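Periplasmic protein (Legionella pneumophila subsp. pneumophila, PDB 4FGQ) is probably a calcium-dependent periplasmic cysteine protease of the bacterial transglutaminase-like family. Local coordinates at residues F89-Y94 with G183-L188; F95-V100 with D105-T110. All coordinates share one frame; numbering follows the deposited sequence. Where two conformers were deposited one is given.

Interaction 1 (F89-Y94 with G183-L188); sequences FAIIKY and GKWDAL
The hydroxyl of Tyr94, whose ring touches Trp185, is gripped by two hydrogen bonds, to Ser104 OG and to the backbone N of Ala161. Trp185 NE1 hydrogen-bonds to Asn160 O. Asn160 and Ala161 belong to the loop after strand 153-159, whereas Ser104 comes from the link after helix 86-100. Tyr94 CD2 comes in at the edge of the indole, near its plane, 4.3 Å from Trp185 CH2. Within helix segment 89-94 the indole also meets Ile91, which slides past it in the opposite direction, with Ile91 CG1 4.1 Å from Trp185 CZ3 and Ile91 CG2 at almost the same distance; Phe159 is its edge-to-face neighbour. The indole gets there because CG of Trp185 stands anti to the backbone N (chi1 -180°), which carries the six-membered ring toward helix 86-100. One turn on, Leu188 CD1 meets Ile91 CD1 tip to tip at 3.8 Å, although Leu188 has a second conformer and this touch is less certain. The axes of the two short segments pass 13.6 Å apart at closest, at 45° to each other, so side chains bridge the gap. The C-terminal helix thereby packs on the helix bearing Glu87 and Asp88, which bind calcium in a structure of this protein, though none is bound in this model; the helix-and-antiparallel-sheet core is consistent with a papain-like (clan CA) fold.

Interaction 2 (F95-V100 with D105-T110); sequences FTLVAV and DQLRIT
Leu107 is aimed at Leu97 and Val98 by its first two torsions: CG lies beside the backbone N (chi1 -64°), and CD1 then runs on anti to CA (chi2 166°). That extended branch brings CD1 closest to segment 95-100. Leu107 CD1 rests on Leu97 CB at 3.7 Å, so the nearest touch falls on the root of the Leu97 side chain. The same methyl reaches Val98 CG2, 4.1 Å away, where the two side chains cross obliquely. Leu107 CD1 therefore sits against two successive residues of the helix, with only carbon atoms meeting and dispersion forces and the burial of apolar surface as the binding terms. The patch is small, 125 Å² in all, and Val98 lies at its more open margin while both leucines are buried. The backbones keep well apart, the nearest CA atoms being those of Val98 and Leu107 at 8.4 Å. Beyond Leu97 the layer continues onto Leu47 and Val50 of helix 43-55 and Leu124 of strand 119-126. Leu107 and Ile109 both turn toward helix 86-100, whereas Arg108 between them makes cation-pi contacts with Trp165 and Tyr127, and strand 107-114 runs between strands 119-126 and 153-159.

Overall arrangement
From the N terminus, helix 86-100 follows the early helices and supplies the first half of both contacts. Interaction 2 closes first, over a short turn of four residues that carries the chain from the end of this helix into strand 107-114. Interaction 1 closes a much longer loop of 88 residues that takes in the antiparallel sheet, so 95-100 with 105-110 lies wholly within it. The two meet directly: Trp185 CH2 is 3.5 Å from Phe95 CE2, and Tyr94 CD1 is 3.7 Å from Leu107 CB. Helix 86-100 is thus held to the sheet by interaction 2 and to the C-terminal helix 183-192 by interaction 1.

Interaction 1 (F89-Y94 with G183-L188)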
loop_
_atom_site.group_PDB
_atom_site.type_symbol
_atom_site.label_atom_id
_atom_site.label_comp_id
_atom_site.label_asym_id
_atom_site.label_seq_id
_atom_site.Cartn_x
_atom_site.Cartn_y
_atom_site.Cartn_z
ATOM N N PHE A 89 -3.063 -2.259 3.695
ATOM C CA PHE A 89 -2.146 -1.157 4.020
ATOM C C PHE A 89 -1.155 -0.941 2.884
ATOM O O PHE A 89 -0.875 0.197 2.484
ATOM C CB PHE A 89 -1.343 -1.460 5.294
ATOM C CG PHE A 89 -2.043 -1.095 6.585
ATOM C CD1 PHE A 89 -3.173 -1.786 7.007
ATOM C CD2 PHE A 89 -1.522 -0.108 7.413
ATOM C CE1 PHE A 89 -3.800 -1.473 8.201
ATOM C CE2 PHE A 89 -2.141 0.202 8.622
ATOM C CZ PHE A 89 -3.292 -0.475 9.008
ATOM N N ALA A 90 -0.608 -2.033 2.360
ATOM C CA ALA A 90 0.388 -1.919 1.295
ATOM C C ALA A 90 -0.224 -1.335 0.022
ATOM O O ALA A 90 0.407 -0.533 -0.676
ATOM C CB ALA A 90 1.029 -3.276 1.014
ATOM N N ILE A 91 -1.463 -1.722 -0.255
ATOM C CA ILE A 91 -2.169 -1.251 -1.443
ATOM C C ILE A 91 -2.437 0.257 -1.419
ATOM O O ILE A 91 -2.150 0.960 -2.395
ATOM C CB ILE A 91 -3.468 -2.051 -1.666
ATOM C CG1 ILE A 91 -3.130 -3.489 -2.082
ATOM C CG2 ILE A 91 -4.357 -1.342 -2.692
ATOM C CD1 ILE A 91 -4.306 -4.458 -1.942
ATOM N N ILE A 92 -2.951 0.777 -0.308
ATOM C CA ILE A 92 -3.220 2.209 -0.251
ATOM C C ILE A 92 -1.926 3.027 -0.221
ATOM O O ILE A 92 -1.860 4.112 -0.808
ATOM C CB ILE A 92 -4.233 2.609 0.866
ATOM C CG1 ILE A 92 -4.597 4.090 0.731
ATOM C CG2 ILE A 92 -3.676 2.309 2.250
ATOM C CD1 ILE A 92 -5.907 4.472 1.413
ATOM N N LYS A 93 -0.885 2.502 0.422
ATOM C CA LYS A 93 0.409 3.181 0.395
ATOM C C LYS A 93 0.929 3.283 -1.033
ATOM O O LYS A 93 1.449 4.329 -1.437
ATOM C CB LYS A 93 1.426 2.453 1.273
ATOM C CG LYS A 93 1.193 2.644 2.772
ATOM C CD LYS A 93 2.175 1.794 3.572
ATOM C CE LYS A 93 1.788 1.735 5.056
ATOM N NZ LYS A 93 2.758 0.868 5.805
ATOM N N TYR A 94 0.797 2.190 -1.780
ATOM C CA TYR A 94 1.229 2.145 -3.172
ATOM C C TYR A 94 0.514 3.215 -4.001
ATOM O O TYR A 94 1.159 4.051 -4.634
ATOM C CB TYR A 94 1.000 0.751 -3.776
ATOM C CG TYR A 94 1.097 0.740 -5.292
ATOM C CD1 TYR A 94 2.332 0.770 -5.933
ATOM C CD2 TYR A 94 -0.051 0.730 -6.076
ATOM C CE1 TYR A 94 2.413 0.768 -7.343
ATOM C CE2 TYR A 94 0.017 0.743 -7.457
ATOM C CZ TYR A 94 1.246 0.764 -8.086
ATOM O OH TYR A 94 1.287 0.773 -9.462
ATOM N N GLY A 183 -6.156 -12.309 -9.919
ATOM C CA GLY A 183 -7.582 -12.028 -10.030
ATOM C C GLY A 183 -8.139 -10.926 -9.144
ATOM O O GLY A 183 -8.904 -10.081 -9.618
ATOM N N LYS A 184 -7.767 -10.933 -7.867
ATOM C CA LYS A 184 -8.283 -9.951 -6.915
ATOM C C LYS A 184 -7.771 -8.567 -7.228
ATOM O O LYS A 184 -8.440 -7.576 -6.952
ATOM C CB LYS A 184 -7.846 -10.292 -5.495
ATOM C CG LYS A 184 -8.358 -11.601 -4.971
ATOM C CD LYS A 184 -7.479 -12.040 -3.822
ATOM C CE LYS A 184 -8.043 -13.266 -3.181
ATOM N NZ LYS A 184 -7.226 -13.712 -2.019
ATOM N N TRP A 185 -6.561 -8.517 -7.771
ATOM C CA TRP A 185 -5.894 -7.267 -8.097
ATOM C C TRP A 185 -6.543 -6.675 -9.338
ATOM O O TRP A 185 -6.826 -5.482 -9.391
ATOM C CB TRP A 185 -4.403 -7.534 -8.325
ATOM C CG TRP A 185 -3.556 -6.337 -8.668
ATOM C CD1 TRP A 185 -2.781 -6.184 -9.776
ATOM C CD2 TRP A 185 -3.372 -5.145 -7.883
ATOM N NE1 TRP A 185 -2.132 -4.970 -9.742
ATOM C CE2 TRP A 185 -2.481 -4.311 -8.592
ATOM C CE3 TRP A 185 -3.884 -4.701 -6.662
ATOM C CZ2 TRP A 185 -2.083 -3.060 -8.114
ATOM C CZ3 TRP A 185 -3.492 -3.459 -6.188
ATOM C CH2 TRP A 185 -2.599 -2.653 -6.912
ATOM N N ASP A 186 -6.775 -7.522 -10.336
ATOM C CA ASP A 186 -7.493 -7.110 -11.535
ATOM C C ASP A 186 -8.860 -6.537 -11.159
ATOM O O ASP A 186 -9.224 -5.440 -11.583
ATOM C CB ASP A 186 -7.662 -8.304 -12.474
ATOM C CG ASP A 186 -8.322 -7.930 -13.786
ATOM O OD1 ASP A 186 -7.837 -6.999 -14.465
ATOM O OD2 ASP A 186 -9.334 -8.575 -14.137
ATOM N N ALA A 187 -9.604 -7.283 -10.348
ATOM C CA ALA A 187 -10.917 -6.850 -9.880
ATOM C C ALA A 187 -10.830 -5.583 -9.033
ATOM O O ALA A 187 -11.711 -4.722 -9.092
ATOM C CB ALA A 187 -11.590 -7.966 -9.094
ATOM N N LEU A 188 -9.771 -5.479 -8.236
ATOM C CA LEU A 188 -9.581 -4.304 -7.392
ATOM C C LEU A 188 -9.421 -3.055 -8.252
ATOM O O LEU A 188 -10.066 -2.034 -7.990
ATOM C CB LEU A 188 -8.378 -4.471 -6.443
ATOM C CG LEU A 188 -8.070 -3.380 -5.402
ATOM C CD1 LEU A 188 -7.267 -3.962 -4.253
ATOM C CD2 LEU A 188 -7.294 -2.222 -5.992
#

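Interaction 2 (F95-V100 with D105-T110)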
loop_
_atom_site.group_PDB
_atom_site.type_symbol
_atom_site.label_atom_id
_atom_site.label_comp_id
_atom_site.label_asym_id
_atom_site.label_seq_id
_atom_site.Cartn_x
_atom_site.Cartn_y
_atom_site.Cartn_z
ATOM N N PHE A 95 -0.814 3.203 -3.999
ATOM C CA PHE A 95 -1.546 4.152 -4.839
ATOM C C PHE A 95 -1.289 5.596 -4.426
ATOM O O PHE A 95 -1.223 6.499 -5.268
ATOM C CB PHE A 95 -3.045 3.831 -4.869
ATOM C CG PHE A 95 -3.388 2.717 -5.808
ATOM C CD1 PHE A 95 -3.263 2.895 -7.183
ATOM C CD2 PHE A 95 -3.816 1.486 -5.326
ATOM C CE1 PHE A 95 -3.573 1.869 -8.070
ATOM C CE2 PHE A 95 -4.128 0.451 -6.203
ATOM C CZ PHE A 95 -4.005 0.640 -7.578
ATOM N N THR A 96 -1.106 5.816 -3.135
ATOM C CA THR A 96 -0.896 7.170 -2.644
ATOM C C THR A 96 0.481 7.677 -3.068
ATOM O O THR A 96 0.622 8.824 -3.486
ATOM C CB THR A 96 -1.046 7.232 -1.123
ATOM O OG1 THR A 96 -2.370 6.813 -0.776
ATOM C CG2 THR A 96 -0.843 8.654 -0.612
ATOM N N LEU A 97 1.488 6.805 -2.994
ATOM C CA LEU A 97 2.835 7.184 -3.438
ATOM C C LEU A 97 2.879 7.484 -4.933
ATOM O O LEU A 97 3.555 8.423 -5.356
ATOM C CB LEU A 97 3.867 6.125 -3.040
ATOM C CG LEU A 97 4.234 6.270 -1.551
ATOM C CD1 LEU A 97 4.826 4.968 -1.017
ATOM C CD2 LEU A 97 5.229 7.442 -1.348
ATOM N N VAL A 98 2.161 6.704 -5.733
ATOM C CA VAL A 98 2.063 6.993 -7.166
ATOM C C VAL A 98 1.418 8.368 -7.358
ATOM O O VAL A 98 1.877 9.178 -8.169
ATOM C CB VAL A 98 1.283 5.886 -7.913
ATOM C CG1 VAL A 98 0.963 6.322 -9.343
ATOM C CG2 VAL A 98 2.080 4.574 -7.891
ATOM N N ALA A 99 0.387 8.654 -6.567
ATOM C CA ALA A 99 -0.312 9.937 -6.652
ATOM C C ALA A 99 0.565 11.148 -6.325
ATOM O O ALA A 99 0.339 12.234 -6.867
ATOM C CB ALA A 99 -1.568 9.938 -5.758
ATOM N N VAL A 100 1.550 10.987 -5.438
ATOM C CA VAL A 100 2.369 12.139 -5.059
ATOM C C VAL A 100 3.573 12.280 -5.975
ATOM O O VAL A 100 4.311 13.269 -5.898
ATOM C CB VAL A 100 2.816 12.140 -3.566
ATOM C CG1 VAL A 100 1.619 11.965 -2.629
ATOM C CG2 VAL A 100 3.845 11.078 -3.312
ATOM N N ASP A 105 7.079 2.348 -11.345
ATOM C CA ASP A 105 8.034 1.259 -11.564
ATOM C C ASP A 105 9.024 1.061 -10.409
ATOM O O ASP A 105 9.668 0.016 -10.314
ATOM C CB ASP A 105 8.738 1.318 -12.939
ATOM C CG ASP A 105 9.565 2.576 -13.141
ATOM O OD1 ASP A 105 10.185 2.692 -14.218
ATOM O OD2 ASP A 105 9.598 3.451 -12.251
ATOM N N GLN A 106 9.115 2.034 -9.507
ATOM C CA GLN A 106 9.968 1.867 -8.327
ATOM C C GLN A 106 9.243 1.244 -7.150
ATOM O O GLN A 106 9.824 1.085 -6.079
ATOM C CB GLN A 106 10.530 3.216 -7.879
ATOM C CG GLN A 106 11.436 3.835 -8.909
ATOM C CD GLN A 106 12.094 5.107 -8.409
ATOM O OE1 GLN A 106 11.864 6.195 -8.949
ATOM N NE2 GLN A 106 12.919 4.977 -7.370
ATOM N N LEU A 107 7.968 0.931 -7.333
ATOM C CA LEU A 107 7.158 0.432 -6.230
ATOM C C LEU A 107 6.582 -0.926 -6.560
ATOM O O LEU A 107 5.957 -1.107 -7.603
ATOM C CB LEU A 107 6.014 1.403 -5.934
ATOM C CG LEU A 107 6.435 2.791 -5.444
ATOM C CD1 LEU A 107 5.265 3.746 -5.528
ATOM C CD2 LEU A 107 6.932 2.697 -4.008
ATOM N N ARG A 108 6.792 -1.891 -5.671
ATOM C CA ARG A 108 6.193 -3.206 -5.865
ATOM C C ARG A 108 5.592 -3.690 -4.579
ATOM O O ARG A 108 6.295 -3.819 -3.577
ATOM C CB ARG A 108 7.231 -4.209 -6.372
ATOM C CG ARG A 108 7.735 -3.890 -7.765
ATOM C CD ARG A 108 8.661 -4.946 -8.303
ATOM N NE ARG A 108 9.241 -4.518 -9.577
ATOM C CZ ARG A 108 10.177 -5.194 -10.241
ATOM N NH1 ARG A 108 10.646 -6.334 -9.756
ATOM N NH2 ARG A 108 10.647 -4.718 -11.386
ATOM N N ILE A 109 4.283 -3.926 -4.600
ATOM C CA ILE A 109 3.611 -4.521 -3.462
ATOM C C ILE A 109 4.128 -5.951 -3.353
ATOM O O ILE A 109 4.129 -6.695 -4.341
ATOM C CB ILE A 109 2.091 -4.508 -3.665
ATOM C CG1 ILE A 109 1.593 -3.063 -3.851
ATOM C CG2 ILE A 109 1.387 -5.192 -2.493
ATOM C CD1 ILE A 109 0.164 -2.966 -4.438
ATOM N N THR A 110 4.581 -6.348 -2.163
ATOM C CA THR A 110 5.331 -7.597 -2.030
ATOM C C THR A 110 4.686 -8.563 -1.054
ATOM O O THR A 110 4.479 -8.226 0.108
ATOM C CB THR A 110 6.762 -7.331 -1.538
ATOM O OG1 THR A 110 7.423 -6.469 -2.468
ATOM C CG2 THR A 110 7.559 -8.632 -1.431
#